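Local coordinates for dally-like protein (PDB 3ODN) that probably serves as a cell-surface heparan sulfate proteoglycan of the glypican family, with an alpha-helical core, and has a role in Hedgehog signalling, at residues N100-R105 / L293-S298; F143-Y148 / E171-L176; M151-N156 / N164-V169. The protein carries 2 engineered substitutions. All blocks are in the same frame, centred on the assembly; numbering follows the deposited sequence.

Interaction 1 of 3, residues N100-R105 / L293-S298; sequences NSMFIR and LNIKIS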
loop_
_atom_site.group_PDB
_atom_site.type_symbol
_atom_site.label_atom_id
_atom_site.label_comp_id
_atom_site.label_asym_id
_atom_site.label_seq_id
_atom_site.Cartn_x
_atom_site.Cartn_y
_atom_site.Cartn_z
ATOM N N ASN A 100 -15.747 -11.313 -22.207
ATOM C CA ASN A 100 -16.250 -12.534 -22.814
ATOM C C ASN A 100 -17.570 -12.305 -23.561
ATOM O O ASN A 100 -17.710 -12.721 -24.718
ATOM C CB ASN A 100 -16.356 -13.662 -21.782
ATOM C CG ASN A 100 -16.884 -14.953 -22.377
ATOM O OD1 ASN A 100 -18.086 -15.188 -22.412
ATOM N ND2 ASN A 100 -16.006 -15.787 -22.922
ATOM N N SER A 101 -18.520 -11.622 -22.901
ATOM C CA SER A 101 -19.832 -11.294 -23.447
ATOM C C SER A 101 -19.685 -10.435 -24.695
ATOM O O SER A 101 -20.336 -10.732 -25.694
ATOM C CB SER A 101 -20.691 -10.595 -22.398
ATOM O OG SER A 101 -20.930 -11.463 -21.303
ATOM N N MET A 102 -18.809 -9.398 -24.652
ATOM C CA MET A 102 -18.570 -8.544 -25.812
ATOM C C MET A 102 -17.949 -9.344 -26.943
ATOM O O MET A 102 -18.362 -9.187 -28.090
ATOM C CB MET A 102 -17.664 -7.354 -25.468
ATOM C CG MET A 102 -17.385 -6.450 -26.670
ATOM S SD MET A 102 -16.067 -5.232 -26.430
ATOM C CE MET A 102 -16.994 -3.904 -25.648
ATOM N N PHE A 103 -16.971 -10.201 -26.625
ATOM C CA PHE A 103 -16.237 -10.966 -27.635
ATOM C C PHE A 103 -17.034 -12.059 -28.363
ATOM O O PHE A 103 -16.899 -12.149 -29.565
ATOM C CB PHE A 103 -14.845 -11.355 -27.138
ATOM C CG PHE A 103 -13.747 -10.323 -27.349
ATOM C CD1 PHE A 103 -12.588 -10.649 -28.054
ATOM C CD2 PHE A 103 -13.871 -9.027 -26.844
ATOM C CE1 PHE A 103 -11.587 -9.696 -28.269
ATOM C CE2 PHE A 103 -12.858 -8.080 -27.045
ATOM C CZ PHE A 103 -11.720 -8.424 -27.757
ATOM N N ILE A 104 -17.967 -12.765 -27.668
ATOM C CA ILE A 104 -18.931 -13.737 -28.219
ATOM C C ILE A 104 -19.890 -12.988 -29.161
ATOM O O ILE A 104 -20.292 -13.503 -30.208
ATOM C CB ILE A 104 -19.747 -14.439 -27.077
ATOM C CG1 ILE A 104 -18.934 -15.561 -26.399
ATOM C CG2 ILE A 104 -21.089 -14.995 -27.580
ATOM C CD1 ILE A 104 -19.619 -16.177 -25.094
ATOM N N ARG A 105 -20.289 -11.785 -28.750
ATOM C CA ARG A 105 -21.230 -10.981 -29.514
ATOM C C ARG A 105 -20.613 -10.364 -30.765
ATOM O O ARG A 105 -21.173 -10.513 -31.837
ATOM C CB ARG A 105 -21.973 -9.977 -28.601
ATOM C CG ARG A 105 -23.204 -10.617 -27.943
ATOM C CD ARG A 105 -23.415 -10.274 -26.480
ATOM N NE ARG A 105 -23.972 -8.939 -26.318
ATOM C CZ ARG A 105 -25.236 -8.686 -25.993
ATOM N NH1 ARG A 105 -26.078 -9.681 -25.747
ATOM N NH2 ARG A 105 -25.662 -7.436 -25.888
ATOM N N LEU A 293 -10.902 -2.752 -20.982
ATOM C CA LEU A 293 -9.891 -3.643 -21.555
ATOM C C LEU A 293 -10.376 -4.342 -22.831
ATOM O O LEU A 293 -9.593 -4.494 -23.774
ATOM C CB LEU A 293 -9.330 -4.632 -20.509
ATOM C CG LEU A 293 -8.121 -5.513 -20.906
ATOM C CD1 LEU A 293 -6.978 -4.688 -21.519
ATOM C CD2 LEU A 293 -7.599 -6.255 -19.698
ATOM N N ASN A 294 -11.678 -4.664 -22.890
ATOM C CA ASN A 294 -12.315 -5.274 -24.060
ATOM C C ASN A 294 -12.275 -4.365 -25.295
ATOM O O ASN A 294 -11.960 -4.856 -26.386
ATOM C CB ASN A 294 -13.720 -5.773 -23.738
ATOM C CG ASN A 294 -14.663 -4.777 -23.105
ATOM O OD1 ASN A 294 -14.421 -3.560 -23.052
ATOM N ND2 ASN A 294 -15.802 -5.284 -22.656
ATOM N N ILE A 295 -12.484 -3.026 -25.080
ATOM C CA ILE A 295 -12.438 -1.944 -26.078
ATOM C C ILE A 295 -11.005 -1.765 -26.596
ATOM O O ILE A 295 -10.818 -1.632 -27.798
ATOM C CB ILE A 295 -13.053 -0.618 -25.519
ATOM C CG1 ILE A 295 -14.574 -0.749 -25.293
ATOM C CG2 ILE A 295 -12.741 0.606 -26.402
ATOM C CD1 ILE A 295 -15.054 -0.279 -23.910
ATOM N N LYS A 296 -9.997 -1.784 -25.702
ATOM C CA LYS A 296 -8.577 -1.636 -26.083
ATOM C C LYS A 296 -8.102 -2.820 -26.941
ATOM O O LYS A 296 -7.329 -2.625 -27.873
ATOM C CB LYS A 296 -7.682 -1.494 -24.845
ATOM C CG LYS A 296 -7.944 -0.252 -24.007
ATOM C CD LYS A 296 -7.454 -0.472 -22.557
ATOM C CE LYS A 296 -7.189 0.805 -21.794
ATOM N NZ LYS A 296 -5.737 1.012 -21.508
ATOM N N ILE A 297 -8.566 -4.039 -26.630
ATOM C CA ILE A 297 -8.174 -5.233 -27.374
ATOM C C ILE A 297 -8.914 -5.333 -28.731
ATOM O O ILE A 297 -8.290 -5.707 -29.730
ATOM C CB ILE A 297 -8.107 -6.521 -26.473
ATOM C CG1 ILE A 297 -7.064 -6.318 -25.350
ATOM C CG2 ILE A 297 -7.809 -7.812 -27.296
ATOM C CD1 ILE A 297 -7.115 -7.247 -24.264
ATOM N N SER A 298 -10.204 -4.905 -28.788
ATOM C CA SER A 298 -10.990 -4.881 -30.037
ATOM C C SER A 298 -10.397 -3.856 -31.029
ATOM O O SER A 298 -10.357 -4.103 -32.241
ATOM C CB SER A 298 -12.456 -4.559 -29.755
ATOM O OG SER A 298 -12.643 -3.208 -29.358
#
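Met102 and Phe103 reach from the long helix 48-106 onto Asn294 near the start of helix 293-306, a helix-helix contact within the alpha-helical bundle of the glypican core. The local axes are inclined at 37° and come within 10.2 Å at their closest, so side chains of helix 48-106 bridge to side-chain and backbone atoms of 293-298. Asn294 CG sits between the backbone N and the carbonyl carbon (chi1 53°), which brings OD1 close enough to Ile295 N for a weak hydrogen bond, while ND2 makes another weak one to Gln98 O. Its backbone O stands 3.4 Å from Phe103 CE2, in the ring plane at the edge. Met102 runs at about a right angle across this amide: bent at its last torsion, it places SD 3.6 Å from Asn294 CB and CE 3.5 Å from Asn294 ND2. An alanine here would remove the amide, and the thioether end of Met102 would probably be free to turn over the gap, with Gln98 O losing its weak donor. At Ile295, CG1 meets the same methyl, Met102 CE, at 4.0 Å. Ile297 offers CG2 to Phe103 CZ, an oblique approach to a ring that also stacks on Phe99 and meets Tyr107, Tyr111 and Phe118. Ser298 closes the walk, its OG hydrogen-bonded to Ile295 O and its N, near the ring plane at the edge, 4.0 Å from Phe103 CZ.

Interaction 2 of 3, residues F143-Y148 / E171-L176; sequences FFNTLY and EHMKEL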
loop_
_atom_site.group_PDB
_atom_site.type_symbol
_atom_site.label_atom_id
_atom_site.label_comp_id
_atom_site.label_asym_id
_atom_site.label_seq_id
_atom_site.Cartn_x
_atom_site.Cartn_y
_atom_site.Cartn_z
ATOM N N PHE A 143 0.810 -12.884 -25.491
ATOM C CA PHE A 143 -0.608 -12.782 -25.838
ATOM C C PHE A 143 -0.837 -12.168 -27.232
ATOM O O PHE A 143 -1.481 -12.790 -28.085
ATOM C CB PHE A 143 -1.382 -12.004 -24.734
ATOM C CG PHE A 143 -2.717 -11.461 -25.173
ATOM C CD1 PHE A 143 -3.819 -12.301 -25.294
ATOM C CD2 PHE A 143 -2.866 -10.117 -25.497
ATOM C CE1 PHE A 143 -5.042 -11.809 -25.746
ATOM C CE2 PHE A 143 -4.083 -9.635 -25.973
ATOM C CZ PHE A 143 -5.161 -10.486 -26.092
ATOM N N PHE A 144 -0.299 -10.952 -27.444
ATOM C CA PHE A 144 -0.369 -10.201 -28.682
ATOM C C PHE A 144 0.400 -10.918 -29.790
ATOM O O PHE A 144 0.021 -10.806 -30.964
ATOM C CB PHE A 144 0.165 -8.775 -28.466
ATOM C CG PHE A 144 -0.807 -7.801 -27.849
ATOM C CD1 PHE A 144 -1.985 -7.462 -28.499
ATOM C CD2 PHE A 144 -0.506 -7.161 -26.657
ATOM C CE1 PHE A 144 -2.863 -6.525 -27.948
ATOM C CE2 PHE A 144 -1.392 -6.229 -26.101
ATOM C CZ PHE A 144 -2.569 -5.927 -26.744
ATOM N N ASN A 145 1.444 -11.694 -29.431
ATOM C CA ASN A 145 2.182 -12.494 -30.417
ATOM C C ASN A 145 1.289 -13.656 -30.945
ATOM O O ASN A 145 1.238 -13.920 -32.157
ATOM C CB ASN A 145 3.497 -13.022 -29.826
ATOM C CG ASN A 145 4.376 -13.653 -30.880
ATOM O OD1 ASN A 145 5.173 -12.976 -31.554
ATOM N ND2 ASN A 145 4.212 -14.963 -31.075
ATOM N N THR A 146 0.595 -14.336 -30.010
ATOM C CA THR A 146 -0.327 -15.447 -30.253
ATOM C C THR A 146 -1.546 -14.916 -31.027
ATOM O O THR A 146 -1.998 -15.566 -31.967
ATOM C CB THR A 146 -0.740 -16.089 -28.895
ATOM O OG1 THR A 146 0.434 -16.514 -28.179
ATOM C CG2 THR A 146 -1.725 -17.264 -29.055
ATOM N N LEU A 147 -2.064 -13.743 -30.624
ATOM C CA LEU A 147 -3.212 -13.100 -31.242
ATOM C C LEU A 147 -2.930 -12.764 -32.705
ATOM O O LEU A 147 -3.759 -13.056 -33.559
ATOM C CB LEU A 147 -3.606 -11.853 -30.418
ATOM C CG LEU A 147 -4.825 -11.041 -30.841
ATOM C CD1 LEU A 147 -6.106 -11.848 -30.745
ATOM C CD2 LEU A 147 -4.937 -9.801 -30.010
ATOM N N TYR A 148 -1.733 -12.236 -33.002
ATOM C CA TYR A 148 -1.278 -11.906 -34.358
ATOM C C TYR A 148 -1.138 -13.138 -35.274
ATOM O O TYR A 148 -1.508 -13.069 -36.450
ATOM C CB TYR A 148 0.055 -11.132 -34.264
ATOM C CG TYR A 148 0.870 -11.037 -35.534
ATOM C CD1 TYR A 148 0.365 -10.405 -36.668
ATOM C CD2 TYR A 148 2.178 -11.507 -35.580
ATOM C CE1 TYR A 148 1.127 -10.282 -37.828
ATOM C CE2 TYR A 148 2.960 -11.364 -36.727
ATOM C CZ TYR A 148 2.427 -10.761 -37.852
ATOM O OH TYR A 148 3.192 -10.633 -38.990
ATOM N N GLU A 171 8.794 -13.541 -35.707
ATOM C CA GLU A 171 10.102 -12.881 -35.662
ATOM C C GLU A 171 10.004 -11.430 -36.167
ATOM O O GLU A 171 10.642 -10.543 -35.598
ATOM C CB GLU A 171 11.130 -13.655 -36.514
ATOM C CG GLU A 171 11.771 -14.845 -35.817
ATOM C CD GLU A 171 13.259 -14.999 -36.070
ATOM O OE1 GLU A 171 13.643 -15.351 -37.211
ATOM O OE2 GLU A 171 14.044 -14.781 -35.117
ATOM N N HIS A 172 9.195 -11.203 -37.228
ATOM C CA HIS A 172 8.959 -9.905 -37.865
ATOM C C HIS A 172 7.871 -9.054 -37.172
ATOM O O HIS A 172 7.761 -7.870 -37.492
ATOM C CB HIS A 172 8.552 -10.092 -39.343
ATOM C CG HIS A 172 9.552 -10.758 -40.242
ATOM N ND1 HIS A 172 10.916 -10.696 -40.000
ATOM C CD2 HIS A 172 9.348 -11.393 -41.421
ATOM C CE1 HIS A 172 11.487 -11.339 -41.006
ATOM N NE2 HIS A 172 10.583 -11.777 -41.884
ATOM N N MET A 173 7.058 -9.642 -36.258
ATOM C CA MET A 173 5.945 -8.941 -35.597
ATOM C C MET A 173 6.239 -7.539 -35.058
ATOM O O MET A 173 5.504 -6.598 -35.379
ATOM C CB MET A 173 5.254 -9.793 -34.528
ATOM C CG MET A 173 4.019 -9.089 -33.959
ATOM S SD MET A 173 3.475 -9.489 -32.293
ATOM C CE MET A 173 5.052 -9.491 -31.404
ATOM N N LYS A 174 7.281 -7.400 -34.228
ATOM C CA LYS A 174 7.617 -6.098 -33.643
ATOM C C LYS A 174 8.155 -5.072 -34.660
ATOM O O LYS A 174 8.054 -3.867 -34.420
ATOM C CB LYS A 174 8.463 -6.230 -32.361
ATOM C CG LYS A 174 7.648 -6.743 -31.162
ATOM C CD LYS A 174 8.140 -6.211 -29.805
ATOM C CE LYS A 174 7.132 -6.478 -28.705
ATOM N NZ LYS A 174 7.644 -6.108 -27.357
ATOM N N GLU A 175 8.642 -5.551 -35.821
ATOM C CA GLU A 175 9.133 -4.718 -36.923
ATOM C C GLU A 175 7.945 -4.197 -37.766
ATOM O O GLU A 175 7.962 -3.044 -38.204
ATOM C CB GLU A 175 10.124 -5.522 -37.797
ATOM C CG GLU A 175 10.804 -4.725 -38.901
ATOM C CD GLU A 175 11.826 -5.484 -39.730
ATOM O OE1 GLU A 175 11.439 -6.468 -40.401
ATOM O OE2 GLU A 175 13.004 -5.060 -39.749
ATOM N N LEU A 176 6.917 -5.048 -37.966
ATOM C CA LEU A 176 5.726 -4.763 -38.775
ATOM C C LEU A 176 4.620 -3.959 -38.081
ATOM O O LEU A 176 3.852 -3.286 -38.777
ATOM C CB LEU A 176 5.142 -6.061 -39.385
ATOM C CG LEU A 176 6.089 -6.937 -40.233
ATOM C CD1 LEU A 176 5.451 -8.273 -40.561
ATOM C CD2 LEU A 176 6.530 -6.237 -41.518
#
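The contact of Tyr148 and Asn145 with Met173 is an apolar crossing, without hydrogen bonds, of two neighbouring helices, 136-155 and 163-176, toward one end of the elongated glypican core. Their local axes pass 10.6 Å apart at 99°, close to perpendicular, so that one methionine can serve most of the interface. With CG anti to the backbone N (chi1 -174°), Met173 extends from its helix toward the other and slides along Tyr148 in the opposite direction to that side chain. Its CG lies 3.4 Å from Tyr148 CD2 and its CB 3.5 Å from Tyr148 CE2. The sulfur goes further, to 3.8 Å from Asn145 CA, and also comes near the carbonyl oxygen of Phe144. A bend at the last torsion then brings the methyl CE to 4.2 Å from Asn145 CB. At the far end of the tyrosine, Leu176 crosses at about a right angle, its CD1 lying 3.6 Å from Tyr148 OH. Pro178 touches both Tyr148 and Met173, and Val315 of helix 308-318 packs on Tyr148 and Leu176, so the tyrosine is buried among three parts of the fold. The second helix is kinked here: His172 O accepts from both Glu175 N and Leu176 N, as the regular hydrogen-bond pattern breaks just before the helix ends. Met173 SD lies 5.0 Å from the centroid of the Tyr148 ring, 49° off the ring normal, the oblique form of a Met-aromatic contact, set here in a near-orthogonal crossing of an all-helical fold.

Interaction 3 of 3, residues M151-N156 / N164-V169; sequences MFTVLN and NYMRCV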
loop_
_atom_site.group_PDB
_atom_site.type_symbol
_atom_site.label_atom_id
_atom_site.label_comp_id
_atom_site.label_asym_id
_atom_site.label_seq_id
_atom_site.Cartn_x
_atom_site.Cartn_y
_atom_site.Cartn_z
ATOM N N MET A 151 -4.608 -14.548 -36.037
ATOM C CA MET A 151 -5.281 -13.610 -36.930
ATOM C C MET A 151 -4.691 -13.558 -38.329
ATOM O O MET A 151 -5.449 -13.353 -39.276
ATOM C CB MET A 151 -5.348 -12.214 -36.313
ATOM C CG MET A 151 -6.405 -12.084 -35.254
ATOM S SD MET A 151 -6.468 -10.420 -34.593
ATOM C CE MET A 151 -7.229 -9.558 -35.998
ATOM N N PHE A 152 -3.356 -13.740 -38.469
ATOM C CA PHE A 152 -2.725 -13.742 -39.785
ATOM C C PHE A 152 -3.229 -14.965 -40.550
ATOM O O PHE A 152 -3.696 -14.823 -41.684
ATOM C CB PHE A 152 -1.183 -13.718 -39.693
ATOM C CG PHE A 152 -0.497 -13.753 -41.044
ATOM C CD1 PHE A 152 -0.086 -14.959 -41.604
ATOM C CD2 PHE A 152 -0.334 -12.590 -41.791
ATOM C CE1 PHE A 152 0.492 -15.000 -42.879
ATOM C CE2 PHE A 152 0.257 -12.630 -43.064
ATOM C CZ PHE A 152 0.667 -13.834 -43.596
ATOM N N THR A 153 -3.173 -16.150 -39.907
ATOM C CA THR A 153 -3.637 -17.416 -40.465
ATOM C C THR A 153 -5.104 -17.373 -40.863
ATOM O O THR A 153 -5.400 -17.703 -41.995
ATOM C CB THR A 153 -3.267 -18.610 -39.580
ATOM O OG1 THR A 153 -3.385 -18.270 -38.203
ATOM C CG2 THR A 153 -1.872 -19.098 -39.842
ATOM N N VAL A 154 -6.001 -16.907 -39.970
ATOM C CA VAL A 154 -7.443 -16.770 -40.212
ATOM C C VAL A 154 -7.719 -15.984 -41.524
ATOM O O VAL A 154 -8.449 -16.479 -42.391
ATOM C CB VAL A 154 -8.172 -16.160 -38.972
ATOM C CG1 VAL A 154 -9.582 -15.681 -39.313
ATOM C CG2 VAL A 154 -8.225 -17.152 -37.820
ATOM N N LEU A 155 -7.117 -14.776 -41.659
ATOM C CA LEU A 155 -7.253 -13.905 -42.830
ATOM C C LEU A 155 -6.736 -14.587 -44.108
ATOM O O LEU A 155 -7.394 -14.525 -45.151
ATOM C CB LEU A 155 -6.493 -12.591 -42.587
ATOM C CG LEU A 155 -6.386 -11.623 -43.764
ATOM C CD1 LEU A 155 -7.536 -10.639 -43.769
ATOM C CD2 LEU A 155 -5.079 -10.886 -43.734
ATOM N N ASN A 156 -5.561 -15.226 -44.015
ATOM C CA ASN A 156 -4.917 -15.890 -45.138
ATOM C C ASN A 156 -5.204 -17.401 -45.201
ATOM O O ASN A 156 -4.298 -18.240 -45.271
ATOM C CB ASN A 156 -3.439 -15.504 -45.235
ATOM C CG ASN A 156 -3.243 -14.021 -45.391
ATOM O OD1 ASN A 156 -3.641 -13.424 -46.391
ATOM N ND2 ASN A 156 -2.726 -13.374 -44.357
ATOM N N ASN A 164 7.754 -23.542 -39.881
ATOM C CA ASN A 164 8.880 -22.697 -40.301
ATOM C C ASN A 164 8.408 -21.342 -40.809
ATOM O O ASN A 164 9.059 -20.335 -40.518
ATOM C CB ASN A 164 9.748 -23.394 -41.355
ATOM C CG ASN A 164 10.316 -24.727 -40.918
ATOM O OD1 ASN A 164 11.059 -24.827 -39.931
ATOM N ND2 ASN A 164 9.996 -25.778 -41.666
ATOM N N TYR A 165 7.263 -21.312 -41.541
ATOM C CA TYR A 165 6.701 -20.057 -42.048
ATOM C C TYR A 165 6.196 -19.170 -40.899
ATOM O O TYR A 165 6.609 -18.015 -40.814
ATOM C CB TYR A 165 5.597 -20.272 -43.110
ATOM C CG TYR A 165 5.335 -19.028 -43.940
ATOM C CD1 TYR A 165 5.954 -18.846 -45.173
ATOM C CD2 TYR A 165 4.503 -18.013 -43.472
ATOM C CE1 TYR A 165 5.733 -17.697 -45.932
ATOM C CE2 TYR A 165 4.294 -16.849 -44.209
ATOM C CZ TYR A 165 4.916 -16.691 -45.434
ATOM O OH TYR A 165 4.705 -15.550 -46.171
ATOM N N MET A 166 5.336 -19.720 -40.012
ATOM C CA MET A 166 4.757 -18.998 -38.877
ATOM C C MET A 166 5.774 -18.445 -37.872
ATOM O O MET A 166 5.501 -17.417 -37.257
ATOM C CB MET A 166 3.618 -19.784 -38.210
ATOM C CG MET A 166 2.361 -19.932 -39.095
ATOM S SD MET A 166 1.808 -18.449 -40.011
ATOM C CE MET A 166 1.209 -17.416 -38.670
ATOM N N ARG A 167 6.965 -19.085 -37.763
ATOM C CA ARG A 167 8.067 -18.643 -36.908
ATOM C C ARG A 167 8.657 -17.338 -37.450
ATOM O O ARG A 167 9.016 -16.463 -36.659
ATOM C CB ARG A 167 9.156 -19.723 -36.813
ATOM C CG ARG A 167 9.088 -20.554 -35.538
ATOM C CD ARG A 167 10.261 -21.512 -35.407
ATOM N NE ARG A 167 9.939 -22.849 -35.917
ATOM C CZ ARG A 167 10.597 -23.465 -36.896
ATOM N NH1 ARG A 167 11.634 -22.878 -37.481
ATOM N NH2 ARG A 167 10.226 -24.675 -37.292
ATOM N N CYS A 168 8.738 -17.208 -38.802
ATOM C CA CYS A 168 9.237 -16.019 -39.519
ATOM C C CYS A 168 8.280 -14.841 -39.294
ATOM O O CYS A 168 8.721 -13.705 -39.111
ATOM C CB CYS A 168 9.412 -16.327 -41.007
ATOM S SG CYS A 168 9.675 -14.865 -42.058
ATOM N N VAL A 169 6.966 -15.142 -39.309
ATOM C CA VAL A 169 5.854 -14.210 -39.099
ATOM C C VAL A 169 5.980 -13.553 -37.707
ATOM O O VAL A 169 5.942 -12.324 -37.630
ATOM C CB VAL A 169 4.488 -14.917 -39.346
ATOM C CG1 VAL A 169 3.309 -13.997 -39.072
ATOM C CG2 VAL A 169 4.407 -15.464 -40.770
#
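The ring of Phe152 has Val169 CG1 on one side, 4.2 Å above its plane and out toward the rim, and on the opposite side Asn156 ND2, 3.3 Å above the plane and again off centre. Two further groups approach it obliquely: Met166 CE at 4.0 Å from Phe152 CD1, and the Tyr165 ring, whose CE2 is 4.4 Å from Phe152 CE1. This is a contact between two consecutive helices of the helical glypican core, where helix 136-155 ends and the chain returns through a short loop into helix 163-176; the local axes cross at 122°. Phe161 of that loop meets both aromatic rings and also touches Met166, so the turn packs against the helices it joins.

Tyr165 sends its OH beyond the contact, to Gly320 O, close to where the disulfide of Cys168 with Cys319 ties this helix to the chain after helix 308-318. Asn156, buried, has its amide nitrogen weakly bonded to Phe152 O and Thr312 OG1. Met166 illustrates how a flexible side chain can fold back to reach two partners. Its CG lies beside the backbone N, and two further bends fold the chain until the methyl is near Phe152 and Thr153 together. The sulfur, 5.5 Å from the Phe152 centroid and 69° off the ring normal, makes an oblique Met-aromatic contact. Thr153 contributes only its methyl across the contact, while its hydroxyl is hydrogen-bonded to Gln149 O and Lys150 O of its own helix; that methyl, CG2, lies 3.7 Å from both Met166 CE and Met166 SD.

How the interactions relate
Interactions 2 and 3 join the same pair of helices, 136-155 and 163-176, their centres 10 Å apart; Tyr148 CE2 of the former touches Val169 O of the latter at 3.3 Å. Interaction 1 ties a different pair, 48-106 with 293-306, and closes a sequence loop that encloses the other two; Ile297 packs on Phe143 where it meets interaction 2. All three are partly buried, pairing buried aromatic rings with partly exposed neighbours and, only in interaction 1, a surface residue; none has a hydrogen bond across it. A methionine recurs in each, but it lies against an amide in interaction 1 and beside an aromatic ring in the others, and 164-169 also carries Cys168 of a disulfide.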